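Uncharacterized protein (Acinetobacter baumannii, PDB 4PUX) is of unknown function but folds as a DUF3237-family beta-barrel whose interior could hold a small ligand. Local coordinates at residues E13-F18 against K51-R56; V20-P25 against I41-G46; S33-R38 against W64-S69; R56-G61 against L80-D85; I74-Y79 against Q92-R97. One frame throughout, in Å; residues are numbered along the deposited sequence.

Contact 1 (E13-F18 against K51-R56)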
# COMPACT_ATOMS: atom_id res chain seq x y z
N GLU A 13 -13.72 -7.85 4.56
CA GLU A 13 -14.69 -6.80 4.88
C GLU A 13 -14.09 -5.46 4.44
O GLU A 13 -12.99 -5.08 4.91
CB GLU A 13 -14.99 -6.79 6.39
CG GLU A 13 -16.01 -5.73 6.81
CD GLU A 13 -16.32 -5.73 8.31
OE1 GLU A 13 -15.53 -6.27 9.10
OE2 GLU A 13 -17.35 -5.16 8.69
N PRO A 14 -14.77 -4.72 3.53
CA PRO A 14 -14.21 -3.38 3.17
C PRO A 14 -13.97 -2.48 4.40
O PRO A 14 -14.82 -2.43 5.30
CB PRO A 14 -15.29 -2.78 2.25
CG PRO A 14 -16.01 -4.00 1.70
CD PRO A 14 -16.01 -5.01 2.79
N LEU A 15 -12.79 -1.89 4.46
CA LEU A 15 -12.38 -0.99 5.52
C LEU A 15 -12.51 0.48 5.07
O LEU A 15 -13.28 1.28 5.65
CB LEU A 15 -10.94 -1.31 5.99
CG LEU A 15 -10.44 -0.38 7.11
CD1 LEU A 15 -11.31 -0.46 8.38
CD2 LEU A 15 -8.99 -0.72 7.45
N ALA A 16 -11.72 0.85 4.07
CA ALA A 16 -11.77 2.19 3.46
C ALA A 16 -11.01 2.23 2.16
O ALA A 16 -10.11 1.40 1.93
CB ALA A 16 -11.15 3.25 4.45
N LYS A 17 -11.36 3.21 1.33
CA LYS A 17 -10.60 3.56 0.13
C LYS A 17 -9.60 4.65 0.49
O LYS A 17 -9.97 5.69 1.01
CB LYS A 17 -11.50 4.03 -1.01
CG LYS A 17 -10.69 4.44 -2.27
CD LYS A 17 -11.66 4.79 -3.45
CE LYS A 17 -10.94 4.87 -4.79
NZ LYS A 17 -11.84 4.45 -5.91
N PHE A 18 -8.33 4.36 0.26
CA PHE A 18 -7.20 5.25 0.52
C PHE A 18 -6.70 5.90 -0.76
O PHE A 18 -6.55 5.22 -1.81
CB PHE A 18 -6.01 4.48 1.15
CG PHE A 18 -6.20 4.10 2.61
CD1 PHE A 18 -7.12 3.11 3.00
CD2 PHE A 18 -5.46 4.74 3.61
CE1 PHE A 18 -7.28 2.75 4.35
CE2 PHE A 18 -5.63 4.39 4.98
CZ PHE A 18 -6.56 3.41 5.34
N LYS A 51 -16.94 3.05 5.64
CA LYS A 51 -18.12 3.10 6.51
C LYS A 51 -17.74 3.44 7.97
O LYS A 51 -18.38 4.33 8.60
CB LYS A 51 -18.88 1.75 6.45
CG LYS A 51 -20.20 1.72 7.24
CD LYS A 51 -20.91 0.35 7.07
CE LYS A 51 -22.26 0.34 7.76
NZ LYS A 51 -22.93 -1.00 7.61
N SER A 52 -16.66 2.81 8.47
CA SER A 52 -16.27 2.86 9.89
C SER A 52 -14.96 3.60 10.13
O SER A 52 -14.49 3.67 11.27
CB SER A 52 -16.12 1.43 10.45
OG SER A 52 -14.87 0.81 10.09
N LEU A 53 -14.38 4.15 9.07
CA LEU A 53 -13.04 4.75 9.12
C LEU A 53 -12.88 5.82 8.04
O LEU A 53 -12.93 5.52 6.84
CB LEU A 53 -11.97 3.68 8.92
CG LEU A 53 -10.52 4.13 9.08
CD1 LEU A 53 -10.18 4.53 10.52
CD2 LEU A 53 -9.53 3.07 8.58
N LYS A 54 -12.72 7.08 8.49
CA LYS A 54 -12.67 8.25 7.59
C LYS A 54 -11.66 9.24 8.16
O LYS A 54 -11.57 9.40 9.37
CB LYS A 54 -14.05 8.95 7.55
CG LYS A 54 -15.24 8.13 7.04
CD LYS A 54 -16.54 8.94 7.15
CE LYS A 54 -17.74 8.14 6.54
NZ LYS A 54 -18.05 6.96 7.36
N GLY A 55 -10.94 9.93 7.29
CA GLY A 55 -9.98 10.95 7.71
C GLY A 55 -8.93 11.30 6.67
O GLY A 55 -9.17 11.16 5.46
N ARG A 56 -7.79 11.78 7.15
CA ARG A 56 -6.70 12.23 6.28
C ARG A 56 -5.36 11.62 6.69
O ARG A 56 -5.16 11.16 7.85
CB ARG A 56 -6.60 13.76 6.24
CG ARG A 56 -6.08 14.42 7.49
CD ARG A 56 -6.13 15.95 7.36
NE ARG A 56 -5.63 16.59 8.58
CZ ARG A 56 -4.81 17.61 8.65
NH1 ARG A 56 -4.45 18.27 7.56
NH2 ARG A 56 -4.42 18.06 9.85
O HOH W 1 -15.33 0.62 7.31
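L53 reaches across to L15 and A16 with one methyl branch, and L53 and L15 carry the apolar part of the contact. The CB of L53 points at the strand 13-18, and CG stands anti to the backbone N (chi1 -175°), which carries the isobutyl end inward. From there CD2 does the touching: it lies 3.9 Å from L15 CG and about equally near both methyls of L15, so it rests against the fork of that leucine, the two side chains running at a slant to each other. The same CD2 comes within 4.4 Å of A16 CB and 4.4 Å of F18 CZ. Its sister branch CD1 turns to T83. A16 CB also packs on the carbonyl of L53, 3.7 Å from its O. A water bridges strand and loop, donating to L15 O at 2.7 Å and accepting from S52 N at 2.8 Å. F18 continues the apolar layer by stacking on Y154. L15 and A16 both face A156 on the neighbouring strand, a classic beta bulge, here in the barrel wall where the turn leading into strand 54-67 probably places L53 over the interior.

Contact 2 (V20-P25 against I41-G46)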
# COMPACT_ATOMS: atom_id res chain seq x y z
N VAL A 20 -3.33 8.09 -1.42
CA VAL A 20 -2.05 8.54 -0.84
C VAL A 20 -1.37 9.51 -1.82
O VAL A 20 -1.17 9.20 -3.01
CB VAL A 20 -1.09 7.35 -0.54
CG1 VAL A 20 0.11 7.86 0.25
CG2 VAL A 20 -1.83 6.19 0.24
N ASP A 21 -1.00 10.66 -1.29
CA ASP A 21 -0.30 11.70 -2.07
C ASP A 21 1.23 11.52 -1.86
O ASP A 21 1.69 11.38 -0.72
CB ASP A 21 -0.71 13.10 -1.60
CG ASP A 21 -2.09 13.50 -2.08
OD1 ASP A 21 -2.54 12.96 -3.09
OD2 ASP A 21 -2.74 14.36 -1.44
N LEU A 22 1.98 11.58 -2.97
CA LEU A 22 3.46 11.45 -2.99
C LEU A 22 4.04 12.73 -3.63
O LEU A 22 4.76 12.68 -4.64
CB LEU A 22 3.85 10.21 -3.81
CG LEU A 22 3.11 8.94 -3.44
CD1 LEU A 22 3.51 7.83 -4.41
CD2 LEU A 22 3.38 8.54 -1.99
N ASN A 23 3.67 13.90 -3.06
CA ASN A 23 3.91 15.18 -3.72
C ASN A 23 5.27 15.84 -3.32
O ASN A 23 5.35 16.99 -2.87
CB ASN A 23 2.73 16.15 -3.46
CG ASN A 23 1.39 15.72 -4.10
OD1 ASN A 23 0.31 16.18 -3.64
ND2 ASN A 23 1.43 14.89 -5.07
N ALA A 24 6.32 15.05 -3.45
CA ALA A 24 7.69 15.46 -3.18
C ALA A 24 8.61 14.64 -4.07
O ALA A 24 8.24 13.56 -4.52
CB ALA A 24 8.06 15.23 -1.70
N PRO A 25 9.82 15.17 -4.35
CA PRO A 25 10.72 14.37 -5.17
C PRO A 25 11.17 13.06 -4.48
O PRO A 25 11.30 13.00 -3.24
CB PRO A 25 11.93 15.30 -5.40
CG PRO A 25 11.50 16.65 -4.95
CD PRO A 25 10.37 16.48 -3.98
N ILE A 41 10.54 7.34 -1.05
CA ILE A 41 9.40 8.04 -1.68
C ILE A 41 8.52 8.70 -0.59
O ILE A 41 7.78 8.00 0.13
CB ILE A 41 8.55 7.03 -2.48
CG1 ILE A 41 9.39 6.23 -3.48
CG2 ILE A 41 7.34 7.73 -3.15
CD1 ILE A 41 8.75 4.98 -3.99
N PRO A 42 8.71 10.00 -0.34
CA PRO A 42 7.92 10.68 0.71
C PRO A 42 6.41 10.61 0.54
O PRO A 42 5.89 10.77 -0.55
CB PRO A 42 8.41 12.13 0.65
CG PRO A 42 9.75 12.05 0.10
CD PRO A 42 9.62 10.97 -0.98
N ILE A 43 5.75 10.35 1.67
CA ILE A 43 4.29 10.41 1.76
C ILE A 43 3.90 11.76 2.36
O ILE A 43 4.22 12.05 3.50
CB ILE A 43 3.73 9.22 2.60
CG1 ILE A 43 3.98 7.91 1.81
CG2 ILE A 43 2.24 9.47 2.98
CD1 ILE A 43 3.83 6.67 2.66
N THR A 44 3.19 12.59 1.57
CA THR A 44 2.96 13.99 1.95
C THR A 44 1.57 14.29 2.46
O THR A 44 1.32 15.37 3.05
CB THR A 44 3.30 14.91 0.72
OG1 THR A 44 2.48 14.57 -0.40
CG2 THR A 44 4.79 14.75 0.35
N GLY A 45 0.65 13.35 2.27
CA GLY A 45 -0.74 13.52 2.68
C GLY A 45 -1.64 12.53 1.96
O GLY A 45 -1.18 11.52 1.43
N GLY A 46 -2.94 12.82 1.98
CA GLY A 46 -3.94 12.00 1.36
C GLY A 46 -5.17 11.84 2.22
O GLY A 46 -5.37 12.60 3.17
O HOH W 2 0.38 16.32 -0.27
O HOH W 3 7.30 11.25 -3.11
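T44 OG1 is gripped by N23 N and by a water: N23 N donates to it at 3.0 Å with an angle of 159°, and the water lies 2.7 Å away. This is the end of an antiparallel ladder in the barrel wall, where strand 12-21 leaves strand 36-49. D21 and G45 form its hydrogen-bonded pair, D21 N giving to G45 O at 2.9 Å from above the carbonyl plane. One step on, T44 N donates to D21 O at 3.0 Å, and beyond that the hydroxyl of T44 takes over from the main chain. That hydroxyl sits between the backbone N and the carbonyl carbon of its own residue (chi1 60°), turned to N23, while CG2 packs against A24 CB. N23 is the centre of an inverse gamma turn, which bends the chain so that A24 still lies against P42 and T44. On the inward side V20 CG1 meets I43 CG2 at 3.8 Å, the two side chains slanting across each other, and Y79 adjoins both residues. L22 divides its branches: CD1 goes to I41 CG2, whereas CD2 lies alongside I43 CG1. Opposite V20, G46 has backbone angles that suit a residue without CB. Farther out, A24 CB rests 3.9 Å from P42 CB, and P25 O comes 3.5 Å from P42 CD.

Contact 3 (S33-R38 against W64-S69). With EDO (1,2-ethanediol), chain C.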
# COMPACT_ATOMS: atom_id res chain seq x y z
N SER A 33 22.90 -2.42 -2.70
CA SER A 33 23.24 -3.83 -2.42
C SER A 33 22.80 -4.64 -3.63
O SER A 33 22.13 -4.12 -4.53
CB SER A 33 22.50 -4.37 -1.17
OG SER A 33 21.12 -4.67 -1.47
N ASP A 34 23.16 -5.92 -3.65
CA ASP A 34 22.69 -6.80 -4.70
C ASP A 34 21.15 -6.87 -4.81
O ASP A 34 20.63 -7.24 -5.87
CB ASP A 34 23.23 -8.23 -4.53
CG ASP A 34 24.67 -8.41 -5.02
OD1 ASP A 34 25.36 -7.40 -5.36
OD2 ASP A 34 25.09 -9.59 -5.14
N ALA A 35 20.43 -6.57 -3.71
CA ALA A 35 18.96 -6.62 -3.72
C ALA A 35 18.31 -5.70 -4.75
O ALA A 35 17.19 -5.97 -5.23
CB ALA A 35 18.39 -6.32 -2.32
N GLY A 36 18.99 -4.60 -5.08
CA GLY A 36 18.47 -3.64 -6.08
C GLY A 36 18.60 -2.17 -5.68
O GLY A 36 19.45 -1.82 -4.86
N LYS A 37 17.81 -1.33 -6.36
CA LYS A 37 17.84 0.11 -6.17
C LYS A 37 16.98 0.51 -4.99
O LYS A 37 15.83 0.05 -4.85
CB LYS A 37 17.35 0.84 -7.44
CG LYS A 37 18.30 0.66 -8.57
CD LYS A 37 17.82 1.41 -9.81
CE LYS A 37 18.63 1.03 -11.08
NZ LYS A 37 18.00 1.57 -12.34
N ARG A 38 17.54 1.34 -4.12
CA ARG A 38 16.85 1.92 -2.97
C ARG A 38 16.22 3.26 -3.38
O ARG A 38 16.91 4.13 -3.87
CB ARG A 38 17.82 2.13 -1.80
CG ARG A 38 17.19 2.88 -0.64
CD ARG A 38 16.07 2.09 0.03
NE ARG A 38 16.55 0.90 0.76
CZ ARG A 38 15.76 0.07 1.41
NH1 ARG A 38 14.44 0.21 1.33
NH2 ARG A 38 16.28 -0.89 2.17
N TRP A 64 10.03 3.15 1.83
CA TRP A 64 11.44 2.77 1.68
C TRP A 64 11.49 1.52 0.76
O TRP A 64 11.37 0.40 1.24
CB TRP A 64 12.08 2.49 3.06
CG TRP A 64 12.38 3.73 3.87
CD1 TRP A 64 13.61 4.37 3.93
CD2 TRP A 64 11.48 4.55 4.66
NE1 TRP A 64 13.54 5.46 4.73
CE2 TRP A 64 12.26 5.62 5.18
CE3 TRP A 64 10.14 4.46 5.02
CZ2 TRP A 64 11.73 6.60 6.05
CZ3 TRP A 64 9.61 5.43 5.91
CH2 TRP A 64 10.41 6.45 6.42
N GLN A 65 11.54 1.77 -0.55
CA GLN A 65 11.34 0.77 -1.57
C GLN A 65 12.64 0.21 -2.10
O GLN A 65 13.67 0.92 -2.09
CB GLN A 65 10.56 1.45 -2.74
CG GLN A 65 10.07 0.55 -3.83
CD GLN A 65 9.25 1.30 -4.88
OE1 GLN A 65 9.80 1.81 -5.86
NE2 GLN A 65 7.94 1.42 -4.63
N ILE A 66 12.59 -1.04 -2.57
CA ILE A 66 13.70 -1.69 -3.27
C ILE A 66 13.14 -2.17 -4.61
O ILE A 66 12.08 -2.80 -4.64
CB ILE A 66 14.29 -2.90 -2.51
CG1 ILE A 66 14.82 -2.49 -1.13
CG2 ILE A 66 15.41 -3.59 -3.34
CD1 ILE A 66 15.01 -3.65 -0.19
N VAL A 67 13.82 -1.81 -5.71
CA VAL A 67 13.43 -2.27 -7.05
C VAL A 67 14.55 -3.16 -7.57
O VAL A 67 15.70 -2.68 -7.76
CB VAL A 67 13.17 -1.11 -8.02
CG1 VAL A 67 12.72 -1.63 -9.40
CG2 VAL A 67 12.11 -0.15 -7.41
N ASP A 68 14.24 -4.42 -7.85
CA ASP A 68 15.26 -5.38 -8.30
C ASP A 68 15.49 -5.28 -9.82
O ASP A 68 14.90 -4.40 -10.49
CB ASP A 68 14.97 -6.80 -7.78
CG ASP A 68 13.91 -7.56 -8.56
OD1 ASP A 68 13.40 -7.05 -9.60
OD2 ASP A 68 13.60 -8.69 -8.08
N SER A 69 16.31 -6.20 -10.36
CA SER A 69 16.73 -6.12 -11.76
C SER A 69 15.71 -6.68 -12.75
O SER A 69 15.90 -6.57 -13.96
CB SER A 69 18.05 -6.86 -11.96
OG SER A 69 17.91 -8.24 -11.75
C1 EDO C . 13.09 -1.49 4.31
O1 EDO C . 13.76 -2.01 3.19
C2 EDO C . 13.98 -1.52 5.55
O2 EDO C . 15.06 -0.64 5.43
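This is a surface contact at the far end of a long beta hairpin, where strand 36-49 begins and strand 54-67 finishes in the antiparallel barrel sheet. Residues 36-38 and 64-67 run 156° apart, near antiparallel, and K37 pairs with V67 through both backbone bonds: K37 N to V67 O and V67 N to K37 O, each 2.9 Å, the second lying in the carbonyl plane. R38 and I66 form the next, non-hydrogen-bonded pair, and their side chains share a face of the sheet. R38 is folded back over its partner: CG stands anti to the backbone N (chi1 173°), but the chain bends at chi2 and chi3, so the guanidinium is laid over I66. I66 CG1 lies against one face of that group, toward its rim, 3.7 Å from R38 NH1, while the carbonyl of W64 is at the edge. I66 CG2 is directed to the turn before the strand and meets A35 O at 3.5 Å. That turn is type I, from S33 to G36, and is reinforced by an ST turn in which A35 N donates to S33 OG. G36 CA lies close against the other strand, 3.4 Å from V67 O. D68 OD1 accepts from the backbone N of K70 and of L72. An ethanediol, probably from the crystallisation liquor, occupies the guanidinium edge, its O1 accepting from R38 NH1 at 3.0 Å and from R38 NH2 at 2.9 Å.

Contact 4 (R56-G61 against L80-D85). With EDO (1,2-ethanediol), chain B; EDO (1,2-ethanediol), chain E.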
# COMPACT_ATOMS: atom_id res chain seq x y z
N ARG A 56 -7.79 11.78 7.15
CA ARG A 56 -6.70 12.23 6.28
C ARG A 56 -5.36 11.62 6.69
O ARG A 56 -5.16 11.16 7.85
CB ARG A 56 -6.60 13.76 6.24
CG ARG A 56 -6.08 14.42 7.49
CD ARG A 56 -6.13 15.95 7.36
NE ARG A 56 -5.63 16.59 8.58
CZ ARG A 56 -4.81 17.61 8.65
NH1 ARG A 56 -4.45 18.27 7.56
NH2 ARG A 56 -4.42 18.06 9.85
N ILE A 57 -4.46 11.58 5.72
CA ILE A 57 -3.09 11.16 5.92
C ILE A 57 -2.29 12.42 6.19
O ILE A 57 -2.38 13.39 5.45
CB ILE A 57 -2.56 10.37 4.68
CG1 ILE A 57 -3.36 9.08 4.51
CG2 ILE A 57 -1.06 10.08 4.76
CD1 ILE A 57 -3.21 8.44 3.14
N LEU A 58 -1.42 12.35 7.20
CA LEU A 58 -0.59 13.51 7.58
C LEU A 58 0.70 13.56 6.73
O LEU A 58 1.01 12.61 5.99
CB LEU A 58 -0.31 13.48 9.10
CG LEU A 58 -1.55 13.50 9.98
CD1 LEU A 58 -1.13 13.52 11.46
CD2 LEU A 58 -2.46 14.71 9.68
N ASN A 59 1.46 14.65 6.84
CA ASN A 59 2.74 14.78 6.15
C ASN A 59 3.84 14.16 7.04
O ASN A 59 4.44 14.81 7.87
CB ASN A 59 3.02 16.26 5.83
CG ASN A 59 4.25 16.44 4.95
OD1 ASN A 59 4.94 15.48 4.62
ND2 ASN A 59 4.50 17.65 4.56
N ASN A 60 4.08 12.86 6.82
CA ASN A 60 4.99 12.05 7.62
C ASN A 60 5.28 10.74 6.89
O ASN A 60 4.36 10.09 6.30
CB ASN A 60 4.36 11.70 8.97
CG ASN A 60 5.18 10.68 9.76
OD1 ASN A 60 6.27 10.96 10.32
ND2 ASN A 60 4.69 9.50 9.80
N GLY A 61 6.51 10.31 6.97
CA GLY A 61 6.90 9.01 6.48
C GLY A 61 7.08 8.90 5.01
O GLY A 61 7.25 9.91 4.28
N LEU A 80 1.09 7.97 8.77
CA LEU A 80 0.29 8.41 9.93
C LEU A 80 -1.08 8.94 9.53
O LEU A 80 -1.17 9.77 8.63
CB LEU A 80 1.08 9.41 10.75
CG LEU A 80 0.47 9.92 12.05
CD1 LEU A 80 0.24 8.76 13.04
CD2 LEU A 80 1.39 10.95 12.69
N LEU A 81 -2.12 8.34 10.11
CA LEU A 81 -3.53 8.69 9.83
C LEU A 81 -4.09 9.56 10.95
O LEU A 81 -3.81 9.29 12.15
CB LEU A 81 -4.38 7.43 9.72
CG LEU A 81 -3.83 6.27 8.87
CD1 LEU A 81 -4.80 5.12 8.82
CD2 LEU A 81 -3.44 6.76 7.46
N GLU A 82 -4.94 10.50 10.59
CA GLU A 82 -5.74 11.29 11.52
C GLU A 82 -7.21 11.12 11.13
O GLU A 82 -7.64 11.54 10.07
CB GLU A 82 -5.36 12.77 11.54
CG GLU A 82 -6.19 13.60 12.53
CD GLU A 82 -5.93 15.11 12.49
OE1 GLU A 82 -5.74 15.66 11.40
OE2 GLU A 82 -6.05 15.78 13.56
N THR A 83 -7.99 10.44 11.99
CA THR A 83 -9.39 10.24 11.67
C THR A 83 -10.18 11.55 11.77
O THR A 83 -9.74 12.53 12.40
CB THR A 83 -10.08 9.18 12.61
OG1 THR A 83 -10.15 9.70 13.95
CG2 THR A 83 -9.32 7.88 12.53
N ASP A 84 -11.35 11.56 11.14
CA ASP A 84 -12.25 12.71 11.20
C ASP A 84 -12.57 13.17 12.63
O ASP A 84 -12.70 14.36 12.87
CB ASP A 84 -13.51 12.49 10.34
CG ASP A 84 -14.38 11.29 10.77
OD1 ASP A 84 -13.99 10.49 11.65
OD2 ASP A 84 -15.50 11.18 10.19
N ASP A 85 -12.65 12.22 13.58
CA ASP A 85 -12.89 12.51 14.99
C ASP A 85 -11.64 12.67 15.87
O ASP A 85 -11.75 12.68 17.11
CB ASP A 85 -13.96 11.59 15.62
CG ASP A 85 -13.68 10.10 15.46
OD1 ASP A 85 -12.77 9.66 14.74
OD2 ASP A 85 -14.42 9.32 16.13
C1 EDO B . -9.40 14.96 9.24
O1 EDO B . -8.46 15.97 9.66
C2 EDO B . -10.59 15.63 8.53
O2 EDO B . -11.60 14.64 8.23
C1 EDO E . -10.94 9.45 19.36
O1 EDO E . -10.39 8.40 20.15
C2 EDO E . -11.93 8.81 18.41
O2 EDO E . -13.19 8.60 19.09
O HOH W 4 1.72 10.19 7.08
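R56 turns its CG between its own backbone N and carbonyl carbon (chi1 71°) and then runs extended to NE, while E82 sets CG anti to its backbone N (chi1 -179°) and is extended too; the two side chains therefore lie alongside each other and point the same way. Their charged ends form a salt bridge on a single carboxylate oxygen. E82 OE1 accepts from R56 NE at 3.0 Å, nearly along its C-O axis, and from R56 NH2 at 3.1 Å on the syn side. Both bonds lie in the guanidinium plane and fix the group's rotation; the carboxylate is turned 32° from it. L58 CD2 covers part of one guanidinium face, toward its rim. Beneath the bridge, R56 and E82 are a hydrogen-bonded pair of the antiparallel hairpin made by strands 54-67 and 73-83, part of the barrel wall; E82 N donates to R56 O at 2.8 Å and R56 N to E82 O at 2.9 Å. On the other face I57 CG1 packs beside L81 CD2 at 3.8 Å, with V20 and F18 adjoining from strand 12-21. Past the pair, L58 N reaches L80 O at 3.0 Å and L58 CD1 meets L80 CD2 at 3.8 Å. A water accepts from L80 N and lies between the carbonyls of L58 and N60.

Contact 5 (I74-Y79 against Q92-R97). With EDO (1,2-ethanediol), chain D.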
# COMPACT_ATOMS: atom_id res chain seq x y z
N ILE A 74 9.57 -3.90 -3.96
CA ILE A 74 9.24 -4.39 -2.63
C ILE A 74 8.88 -3.14 -1.81
O ILE A 74 9.72 -2.20 -1.70
CB ILE A 74 10.45 -5.10 -1.98
CG1 ILE A 74 10.96 -6.20 -2.92
CG2 ILE A 74 10.08 -5.69 -0.61
CD1 ILE A 74 12.23 -6.86 -2.46
N ILE A 75 7.66 -3.11 -1.27
CA ILE A 75 7.10 -1.95 -0.57
C ILE A 75 7.33 -2.12 0.93
O ILE A 75 7.07 -3.20 1.49
CB ILE A 75 5.56 -1.91 -0.83
CG1 ILE A 75 5.15 -1.96 -2.33
CG2 ILE A 75 4.88 -0.81 -0.06
CD1 ILE A 75 5.73 -1.04 -3.15
N ASP A 76 7.75 -1.03 1.59
CA ASP A 76 7.97 -1.02 3.07
C ASP A 76 7.74 0.41 3.59
O ASP A 76 8.59 1.28 3.40
CB ASP A 76 9.37 -1.52 3.43
CG ASP A 76 9.55 -1.79 4.92
OD1 ASP A 76 9.30 -0.87 5.73
OD2 ASP A 76 9.96 -2.91 5.26
N THR A 77 6.55 0.67 4.11
CA THR A 77 6.14 2.01 4.48
C THR A 77 5.96 2.21 5.98
O THR A 77 5.61 1.29 6.73
CB THR A 77 4.80 2.46 3.79
OG1 THR A 77 3.71 1.75 4.39
CG2 THR A 77 4.80 2.20 2.23
N ARG A 78 6.09 3.48 6.39
CA ARG A 78 5.61 3.99 7.70
C ARG A 78 4.92 5.34 7.43
O ARG A 78 5.54 6.20 6.81
CB ARG A 78 6.75 4.20 8.69
CG ARG A 78 7.48 2.93 9.04
CD ARG A 78 8.57 3.14 10.11
NE ARG A 78 9.26 1.87 10.38
CZ ARG A 78 10.25 1.73 11.27
NH1 ARG A 78 10.74 2.79 11.92
NH2 ARG A 78 10.78 0.51 11.48
N TYR A 79 3.67 5.51 7.85
CA TYR A 79 2.96 6.76 7.77
C TYR A 79 1.89 6.89 8.82
O TYR A 79 1.83 6.04 9.76
CB TYR A 79 2.50 7.06 6.35
CG TYR A 79 1.60 6.09 5.59
CD1 TYR A 79 2.08 4.88 5.09
CD2 TYR A 79 0.33 6.49 5.17
CE1 TYR A 79 1.30 4.08 4.26
CE2 TYR A 79 -0.45 5.71 4.35
CZ TYR A 79 0.04 4.54 3.84
OH TYR A 79 -0.72 3.80 2.95
N GLN A 92 1.74 0.83 8.93
CA GLN A 92 2.85 0.19 8.20
C GLN A 92 2.23 -0.68 7.09
O GLN A 92 1.34 -1.49 7.37
CB GLN A 92 3.70 -0.69 9.12
CG GLN A 92 4.42 0.07 10.22
CD GLN A 92 4.90 -0.82 11.34
OE1 GLN A 92 4.19 -1.04 12.37
NE2 GLN A 92 6.01 -1.46 11.11
N THR A 93 2.71 -0.53 5.85
CA THR A 93 2.32 -1.43 4.77
C THR A 93 3.58 -2.10 4.19
O THR A 93 4.68 -1.54 4.19
CB THR A 93 1.50 -0.73 3.65
OG1 THR A 93 2.36 0.12 2.89
CG2 THR A 93 0.35 0.11 4.22
N LYS A 94 3.37 -3.30 3.69
CA LYS A 94 4.39 -4.13 3.05
C LYS A 94 3.74 -4.86 1.87
O LYS A 94 2.56 -5.19 1.91
CB LYS A 94 4.99 -5.13 4.04
CG LYS A 94 5.86 -4.47 5.15
CD LYS A 94 6.34 -5.44 6.14
CE LYS A 94 7.31 -4.80 7.14
NZ LYS A 94 6.63 -3.83 8.07
N GLY A 95 4.52 -5.13 0.84
CA GLY A 95 3.99 -5.90 -0.27
C GLY A 95 4.83 -5.79 -1.53
O GLY A 95 6.03 -5.52 -1.46
N TYR A 96 4.17 -6.00 -2.68
CA TYR A 96 4.86 -6.15 -3.97
C TYR A 96 4.13 -5.43 -5.07
O TYR A 96 2.87 -5.41 -5.10
CB TYR A 96 4.95 -7.65 -4.39
CG TYR A 96 5.64 -8.56 -3.39
CD1 TYR A 96 7.00 -8.39 -3.10
CD2 TYR A 96 4.94 -9.58 -2.74
CE1 TYR A 96 7.64 -9.24 -2.20
CE2 TYR A 96 5.55 -10.42 -1.82
CZ TYR A 96 6.91 -10.26 -1.57
OH TYR A 96 7.55 -11.09 -0.65
N ARG A 97 4.92 -4.87 -6.00
CA ARG A 97 4.39 -4.33 -7.27
C ARG A 97 5.23 -4.90 -8.42
O ARG A 97 6.46 -4.76 -8.40
CB ARG A 97 4.40 -2.82 -7.29
CG ARG A 97 3.80 -2.23 -8.60
CD ARG A 97 3.64 -0.68 -8.54
NE ARG A 97 2.94 -0.16 -9.73
CZ ARG A 97 3.53 0.40 -10.78
NH1 ARG A 97 4.84 0.57 -10.81
NH2 ARG A 97 2.79 0.82 -11.80
C1 EDO D . 1.31 0.96 0.07
O1 EDO D . 2.44 1.12 -0.61
C2 EDO D . 1.06 2.03 1.11
O2 EDO D . 0.88 3.35 0.64
O HOH W 5 6.94 -1.10 7.11
O HOH W 6 8.12 -0.65 9.67
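I75 and T93 have the most surface buried where segments 74-79 and 92-97 meet, and with T77, the partner of T93, they share the inward face of the sheet. I75 spreads over the backbone of G95: I75 CB lies 3.7 Å from G95 O. I75 N donates to G95 O at 2.9 Å in an almost straight bond. T77 OG1 and T93 OG1 are hydrogen-bonded at 2.6 Å, either hydroxyl being a possible donor, and the side chains slant across each other. Both hydroxyls stand between backbone N and carbonyl carbon (chi1 72° in each), which turns each toward the other. T77 N also donates to T93 O at 2.9 Å, in the carbonyl plane. On the outer face a water joins D76 OD1, T77 O and K94 NZ. Beside the threonines, Y79 OH bonds both Y154 OH and an ethanediol, probably from the crystallisation liquor, whose O1 comes 3.2 Å from I75 CG2. Such an antiparallel hairpin, with a small molecule against its inner face, is consistent with a pocket inside a beta-barrel.

Overall arrangement
All five contacts belong to one curled antiparallel sheet that closes into the barrel. Strand 54-67 serves contacts 1, 3 and 4; contacts 1 and 4 even share R56 and have their centres about 13 Å apart. Contacts 1 and 3 lie on opposite sides of the chain's centre, about 31 Å apart between their own centres, so the long strands carry one wall from end to end. Contact 5, its centre about 6 Å from that of the chain, touches contacts 2, 3 and 4, largely through Y79 and backbone pairing. Along the chain, contact 2 falls between the two segments of contact 1, contact 3 alternates with both, and contacts 4 and 5 interlock through strand 73-83. Neighbouring strands, mostly sequential, thus build the wall around the interior.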